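Local coordinates for protein purine nucleoside phosphorylase (Thermus thermophilus, PDB 1ODI) that probably catalyses the phosphorolysis of purine nucleosides, splitting the glycosidic bond with phosphate to give free base and ribose 1-phosphate, at residues L85-T90 with A177-A182. Sequence-based numbering, arbitrary orientation.
Sequences LVRVGT and AFEMEA. With ADN (adenosine), chain H; SO4 (sulfate ion), chain G.
R87, on the central strand 84-93, reaches across to E179, the last residue of strand 175-179, and to E181, just beyond it at the N-cap of helix 182-191; the three form a buried salt-bridge network in the nucleoside phosphorylase fold, with R87 and E179 packing on L200 of strand 195-205. NE of R87 gives E179 OE2 a fairly straight hydrogen bond of 2.7 Å, the oxygen near the guanidinium plane and met almost along its C-O axis. The E181 side chain crosses that of R87 at about a right angle. As modelled, its OE2 lies over one guanidinium face, well out of the plane, so no N-H points at it and the pairing is one of charge; it crowds R87 CZ, and its exact place is uncertain.

The arginine then serves the anion. With CG anti to the backbone N (chi1 161°), the extended chain carries the guanidinium out to the sulfate, where NH2 donates to O1 at 2.8 Å; the T90 backbone N meets the same oxygen at 3.1 Å, and T90 OG1 bonds O3. The sulfate probably marks the phosphate site, which R44 of a second subunit helps complete. A methionine in place of R87 would probably leave the E179 and E181 carboxylates without their shared counter-charge and weaken the hold on the anion.

Adenosine sits alongside: M180 N donates to O2' at 2.9 Å. E179 OE1, also bonded to S155, takes the backbone N-H groups of E181 and A182, the latter at 3.0 Å through its syn lone pair.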
ATOM      1  N   LEU A  85      15.632  -0.278  28.774  1.00 17.64           N
ATOM      2  CA  LEU A  85      15.744   1.050  28.162  1.00 16.06           C
ATOM      3  C   LEU A  85      14.431   1.817  28.227  1.00 14.38           C
ATOM      4  O   LEU A  85      13.423   1.393  27.660  1.00 15.47           O
ATOM      5  CB  LEU A  85      16.182   0.929  26.700  1.00 12.97           C
ATOM      6  CG  LEU A  85      17.462   0.138  26.426  1.00 17.19           C
ATOM      7  CD1 LEU A  85      17.181  -1.352  26.571  1.00 15.43           C
ATOM      8  CD2 LEU A  85      17.962   0.430  25.015  1.00 17.78           C
ATOM      9  N   VAL A  86      14.446   2.945  28.922  1.00 13.86           N
ATOM     10  CA  VAL A  86      13.247   3.753  29.052  1.00 15.51           C
ATOM     11  C   VAL A  86      13.450   5.140  28.474  1.00 17.28           C
ATOM     12  O   VAL A  86      14.282   5.910  28.951  1.00 20.29           O
ATOM     13  CB  VAL A  86      12.814   3.902  30.525  1.00 16.47           C
ATOM     14  CG1 VAL A  86      11.637   4.853  30.623  1.00 10.01           C
ATOM     15  CG2 VAL A  86      12.446   2.546  31.101  1.00 15.25           C
ATOM     16  N   ARG A  87      12.680   5.447  27.437  1.00 18.02           N
ATOM     17  CA  ARG A  87      12.746   6.742  26.793  1.00 13.21           C
ATOM     18  C   ARG A  87      12.082   7.796  27.677  1.00 15.32           C
ATOM     19  O   ARG A  87      10.962   7.612  28.154  1.00 15.62           O
ATOM     20  CB  ARG A  87      12.056   6.673  25.417  1.00 11.00           C
ATOM     21  CG  ARG A  87      11.636   8.020  24.826  1.00 11.09           C
ATOM     22  CD  ARG A  87      11.136   7.888  23.381  1.00 10.41           C
ATOM     23  NE  ARG A  87      10.369   9.060  22.970  1.00 14.66           N
ATOM     24  CZ  ARG A  87      10.844  10.305  22.955  1.00 24.40           C
ATOM     25  NH1 ARG A  87      12.100  10.551  23.313  1.00 18.49           N
ATOM     26  NH2 ARG A  87      10.047  11.317  22.626  1.00 19.88           N
ATOM     27  N   VAL A  88      12.802   8.884  27.926  1.00 14.00           N
ATOM     28  CA  VAL A  88      12.274   9.995  28.704  1.00 13.97           C
ATOM     29  C   VAL A  88      12.295  11.191  27.764  1.00 16.88           C
ATOM     30  O   VAL A  88      13.291  11.907  27.688  1.00 20.63           O
ATOM     31  CB  VAL A  88      13.147  10.305  29.947  1.00 22.06           C
ATOM     32  CG1 VAL A  88      12.827   9.323  31.065  1.00 20.05           C
ATOM     33  CG2 VAL A  88      14.630  10.234  29.588  1.00 19.43           C
ATOM     34  N   GLY A  89      11.204  11.398  27.030  1.00 18.88           N
ATOM     35  CA  GLY A  89      11.160  12.509  26.092  1.00 18.51           C
ATOM     36  C   GLY A  89      10.009  13.479  26.271  1.00 15.58           C
ATOM     37  O   GLY A  89       9.376  13.538  27.322  1.00 13.27           O
ATOM     38  N   THR A  90       9.746  14.264  25.235  1.00 16.11           N
ATOM     39  CA  THR A  90       8.649  15.219  25.267  1.00 17.68           C
ATOM     40  C   THR A  90       7.750  14.903  24.079  1.00 17.31           C
ATOM     41  O   THR A  90       8.154  14.167  23.183  1.00 17.52           O
ATOM     42  CB  THR A  90       9.163  16.670  25.160  1.00 18.87           C
ATOM     43  OG1 THR A  90       9.814  16.859  23.903  1.00 24.76           O
ATOM     44  CG2 THR A  90      10.162  16.962  26.272  1.00 15.52           C
ATOM     45  N   ALA A 177      -0.733  12.051  22.079  1.00 20.01           N
ATOM     46  CA  ALA A 177       0.279  13.007  21.643  1.00 18.41           C
ATOM     47  C   ALA A 177       1.196  12.442  20.567  1.00 20.62           C
ATOM     48  O   ALA A 177       1.271  11.227  20.361  1.00 20.12           O
ATOM     49  CB  ALA A 177       1.108  13.472  22.843  1.00 12.07           C
ATOM     50  N   PHE A 178       1.897  13.341  19.886  1.00 19.48           N
ATOM     51  CA  PHE A 178       2.809  12.946  18.838  1.00 18.00           C
ATOM     52  C   PHE A 178       4.233  13.156  19.280  1.00 19.66           C
ATOM     53  O   PHE A 178       4.565  14.183  19.872  1.00 21.00           O
ATOM     54  CB  PHE A 178       2.565  13.751  17.556  1.00 20.32           C
ATOM     55  CG  PHE A 178       1.299  13.389  16.846  1.00 19.17           C
ATOM     56  CD1 PHE A 178       0.063  13.780  17.354  1.00 19.82           C
ATOM     57  CD2 PHE A 178       1.336  12.609  15.694  1.00 19.96           C
ATOM     58  CE1 PHE A 178      -1.124  13.395  16.726  1.00 24.56           C
ATOM     59  CE2 PHE A 178       0.156  12.218  15.059  1.00 22.27           C
ATOM     60  CZ  PHE A 178      -1.078  12.612  15.578  1.00 19.93           C
ATOM     61  N   GLU A 179       5.066  12.163  18.996  1.00 16.78           N
ATOM     62  CA  GLU A 179       6.479  12.223  19.308  1.00 16.68           C
ATOM     63  C   GLU A 179       7.207  11.472  18.185  1.00 17.78           C
ATOM     64  O   GLU A 179       6.559  10.997  17.248  1.00 15.94           O
ATOM     65  CB  GLU A 179       6.743  11.651  20.705  1.00 11.71           C
ATOM     66  CG  GLU A 179       6.165  10.296  20.967  1.00 13.88           C
ATOM     67  CD  GLU A 179       7.183   9.215  20.766  1.00 16.77           C
ATOM     68  OE1 GLU A 179       7.138   8.544  19.718  1.00 19.50           O
ATOM     69  OE2 GLU A 179       8.040   9.052  21.659  1.00 22.98           O
ATOM     70  N   MET A 180       8.531  11.360  18.264  1.00 15.49           N
ATOM     71  CA  MET A 180       9.282  10.742  17.173  1.00 16.03           C
ATOM     72  C   MET A 180      10.302   9.649  17.481  1.00 15.48           C
ATOM     73  O   MET A 180      11.326   9.570  16.801  1.00 12.88           O
ATOM     74  CB  MET A 180       9.996  11.845  16.384  1.00 18.92           C
ATOM     75  CG  MET A 180       9.081  12.944  15.854  1.00 19.48           C
ATOM     76  SD  MET A 180       9.997  14.373  15.202  1.00 19.66           S
ATOM     77  CE  MET A 180      10.717  13.671  13.706  1.00 17.51           C
ATOM     78  N   GLU A 181      10.057   8.810  18.480  1.00 12.18           N
ATOM     79  CA  GLU A 181      11.023   7.757  18.760  1.00 12.85           C
ATOM     80  C   GLU A 181      10.447   6.456  19.303  1.00 13.99           C
ATOM     81  O   GLU A 181      10.983   5.382  19.032  1.00 14.97           O
ATOM     82  CB  GLU A 181      12.104   8.259  19.731  1.00 16.56           C
ATOM     83  CG  GLU A 181      13.062   9.286  19.154  1.00 15.78           C
ATOM     84  CD  GLU A 181      12.595  10.710  19.380  1.00 21.44           C
ATOM     85  OE1 GLU A 181      13.018  11.621  18.621  1.00 18.75           O
ATOM     86  OE2 GLU A 181      11.812  10.914  20.328  1.00 19.47           O
ATOM     87  N   ALA A 182       9.347   6.548  20.043  1.00 12.64           N
ATOM     88  CA  ALA A 182       8.746   5.382  20.688  1.00 13.55           C
ATOM     89  C   ALA A 182       8.517   4.110  19.870  1.00 17.88           C
ATOM     90  O   ALA A 182       9.053   3.053  20.215  1.00 20.54           O
ATOM     91  CB  ALA A 182       7.452   5.794  21.399  1.00  8.60           C
TER
HETATM   92  O5' ADN H1237      11.009  18.670  19.127  1.00 31.89           O
HETATM   93  C5' ADN H1237      10.674  17.471  18.454  1.00 26.25           C
HETATM   94  C4' ADN H1237      11.240  16.354  19.353  1.00 31.21           C
HETATM   95  O4' ADN H1237      10.645  16.304  20.706  1.00 29.78           O
HETATM   96  C3' ADN H1237      10.966  14.972  18.787  1.00 32.65           C
HETATM   97  O3' ADN H1237      12.176  14.215  18.987  1.00 31.26           O
HETATM   98  C2' ADN H1237       9.771  14.391  19.581  1.00 29.62           C
HETATM   99  O2' ADN H1237      10.008  13.096  20.126  1.00 29.57           O
HETATM  100  C1' ADN H1237       9.443  15.516  20.610  1.00 31.69           C
HETATM  101  N9  ADN H1237       8.231  16.371  20.297  1.00 30.00           N
HETATM  102  C8  ADN H1237       7.764  17.421  21.110  1.00 29.95           C
HETATM  103  N7  ADN H1237       6.707  18.050  20.665  1.00 28.79           N
HETATM  104  C5  ADN H1237       6.417  17.396  19.467  1.00 28.12           C
HETATM  105  C6  ADN H1237       5.383  17.585  18.459  1.00 27.69           C
HETATM  106  N6  ADN H1237       4.443  18.530  18.554  1.00 29.27           N
HETATM  107  N1  ADN H1237       5.393  16.739  17.370  1.00 27.43           N
HETATM  108  C2  ADN H1237       6.349  15.774  17.264  1.00 19.23           C
HETATM  109  N3  ADN H1237       7.361  15.508  18.137  1.00 17.10           N
HETATM  110  C4  ADN H1237       7.342  16.354  19.216  1.00 23.39           C
HETATM  111  S   SO4 G1236      12.649  14.450  22.956  1.00 21.71           S
HETATM  112  O1  SO4 G1236      11.388  13.742  22.677  1.00 28.67           O
HETATM  113  O2  SO4 G1236      13.468  13.645  23.878  1.00 23.51           O
HETATM  114  O3  SO4 G1236      12.347  15.760  23.564  1.00 24.50           O
HETATM  115  O4  SO4 G1236      13.400  14.655  21.703  1.00 23.80           O